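Local coordinates for cortical-lytic enzyme (Bacillus cereus, PDB 4S3J), which acts as an N-acetylglucosaminidase that degrades partially broken-down cortex peptidoglycan when spores germinate, probably recognising the muramic acid delta-lactam of spore walls, at residues 4-9 / 56-61. Residues are numbered along the deposited sequence; the frame is centred on the assembly and turned at random.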
# COMPACT_ATOMS: atom_id res chain seq x y z
N GLN A 4 -1.38 -1.33 20.73
CA GLN A 4 -0.21 -2.07 20.28
C GLN A 4 -0.66 -3.28 19.48
O GLN A 4 -1.83 -3.68 19.51
CB GLN A 4 0.66 -2.48 21.45
CG GLN A 4 0.14 -3.63 22.27
CD GLN A 4 1.22 -4.15 23.18
OE1 GLN A 4 1.37 -3.67 24.32
NE2 GLN A 4 2.00 -5.09 22.69
N ILE A 5 0.30 -3.87 18.78
CA ILE A 5 0.11 -5.13 18.10
C ILE A 5 0.41 -6.30 19.07
O ILE A 5 1.38 -6.25 19.83
CB ILE A 5 1.03 -5.23 16.88
CG1 ILE A 5 0.68 -4.13 15.88
CG2 ILE A 5 0.90 -6.60 16.21
CD1 ILE A 5 1.75 -3.91 14.81
N VAL A 6 -0.46 -7.31 19.09
CA VAL A 6 -0.27 -8.53 19.88
C VAL A 6 -0.44 -9.74 18.95
O VAL A 6 -1.41 -9.79 18.18
CB VAL A 6 -1.27 -8.62 21.04
CG1 VAL A 6 -1.11 -9.94 21.80
CG2 VAL A 6 -1.07 -7.47 21.99
N THR A 7 0.47 -10.70 19.04
CA THR A 7 0.34 -11.94 18.28
C THR A 7 -0.39 -12.99 19.11
O THR A 7 -0.04 -13.23 20.27
CB THR A 7 1.73 -12.49 17.87
OG1 THR A 7 2.38 -11.55 17.00
CG2 THR A 7 1.63 -13.79 17.10
N VAL A 8 -1.43 -13.58 18.52
CA VAL A 8 -2.25 -14.59 19.17
C VAL A 8 -1.42 -15.85 19.49
O VAL A 8 -0.60 -16.30 18.68
CB VAL A 8 -3.46 -14.95 18.28
CG1 VAL A 8 -4.24 -16.15 18.82
CG2 VAL A 8 -4.39 -13.74 18.13
N ARG A 9 -1.58 -16.33 20.71
CA ARG A 9 -0.92 -17.55 21.21
C ARG A 9 -1.97 -18.63 21.48
O ARG A 9 -3.17 -18.34 21.60
CB ARG A 9 -0.11 -17.25 22.46
CG ARG A 9 1.05 -16.31 22.15
CD ARG A 9 1.94 -15.97 23.34
NE ARG A 9 1.21 -15.63 24.55
CZ ARG A 9 1.80 -15.33 25.70
NH1 ARG A 9 3.13 -15.34 25.79
NH2 ARG A 9 1.07 -15.03 26.77
N TYR A 56 3.78 -4.21 25.92
CA TYR A 56 4.26 -5.55 26.24
C TYR A 56 5.00 -6.12 25.04
O TYR A 56 4.48 -6.23 23.93
CB TYR A 56 3.09 -6.45 26.67
CG TYR A 56 2.46 -5.92 27.93
CD1 TYR A 56 3.03 -6.14 29.17
CD2 TYR A 56 1.31 -5.15 27.87
CE1 TYR A 56 2.47 -5.61 30.32
CE2 TYR A 56 0.74 -4.63 29.01
CZ TYR A 56 1.33 -4.85 30.23
OH TYR A 56 0.77 -4.34 31.38
N VAL A 57 6.26 -6.47 25.29
CA VAL A 57 7.18 -6.87 24.24
C VAL A 57 6.69 -8.08 23.44
O VAL A 57 6.15 -9.06 23.99
CB VAL A 57 8.59 -7.14 24.86
CG1 VAL A 57 9.51 -7.85 23.87
CG2 VAL A 57 9.23 -5.83 25.36
N GLN A 58 6.83 -7.97 22.13
CA GLN A 58 6.40 -9.01 21.19
C GLN A 58 7.59 -9.77 20.60
O GLN A 58 8.71 -9.27 20.61
CB GLN A 58 5.59 -8.37 20.06
CG GLN A 58 4.32 -7.69 20.53
CD GLN A 58 3.39 -8.66 21.19
OE1 GLN A 58 2.95 -9.63 20.56
NE2 GLN A 58 3.10 -8.44 22.48
N PRO A 59 7.34 -10.95 20.04
CA PRO A 59 8.44 -11.69 19.40
C PRO A 59 9.18 -10.88 18.35
O PRO A 59 8.58 -10.25 17.46
CB PRO A 59 7.74 -12.89 18.77
CG PRO A 59 6.47 -13.06 19.57
CD PRO A 59 6.07 -11.70 20.04
N GLY A 60 10.51 -10.89 18.45
CA GLY A 60 11.38 -10.18 17.52
C GLY A 60 11.59 -8.69 17.80
O GLY A 60 12.39 -8.03 17.12
N ASP A 61 10.93 -8.16 18.81
CA ASP A 61 11.07 -6.74 19.14
C ASP A 61 12.50 -6.40 19.56
O ASP A 61 13.22 -7.22 20.13
CB ASP A 61 10.15 -6.34 20.29
CG ASP A 61 8.80 -5.81 19.84
OD1 ASP A 61 8.64 -5.39 18.67
OD2 ASP A 61 7.89 -5.81 20.68
O HOH W 1 3.33 -9.17 17.66
O HOH W 2 2.49 -12.54 21.56
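Gln4 sets its amide in plane with the backbone N and O of Tyr56 and bonds to both, pairing with them as a neighbouring strand would. Its OE1 accepts from Tyr56 N at 2.9 Å, on a lone pair in the carbonyl plane, while its NE2 donates a hydrogen bond to Tyr56 O at 3.0 Å, again on a lone pair. Glutamine suits this place because one flat group offers both an acceptor and a donor, and its chain, extended beyond CG, spans the gap. The second N-H of NE2 turns back to Ile5 O, 3.1 Å from NE2 and almost straight at 177°, which fixes the rotation of the amide; OE1 also accepts a hydrogen bond from Thr50 OG1.

Gln58 works the opposite way, from the loop toward the strand. Bent at chi2 (-61°), its chain folds across Ile5 O, with CG at 3.3 Å from that oxygen, and brings OE1 to 3.1 Å from Thr7 N, a donor lying above the carbonyl plane. Its NE2 returns to Tyr56 O, so this carbonyl is gripped by both glutamines, whose amide planes stand nearly perpendicular (89°).

The two segments belong to successive LysM domains: 4-9 carries the first strand of one, paired with strand 45-49, and the loop 56-61 leads from strand 54-56 into helix 63-70 of the next. The glutamines thus join the two modules largely through backbone groups. Beyond Thr7 N, two waters donate to Gln58 OE1, one also bonded to Thr7 OG1 and the other to Thr7 O. On the loop side, a type II turn from Gln58 to Asp61 is closed by Asp61 N bonding to Gln58 O, and Gly60 takes the positive phi that glycine adopts readily. Asp61 OD2 accepts from Gln58 N at 2.8 Å; Tyr55 OH bonds to the same oxygen.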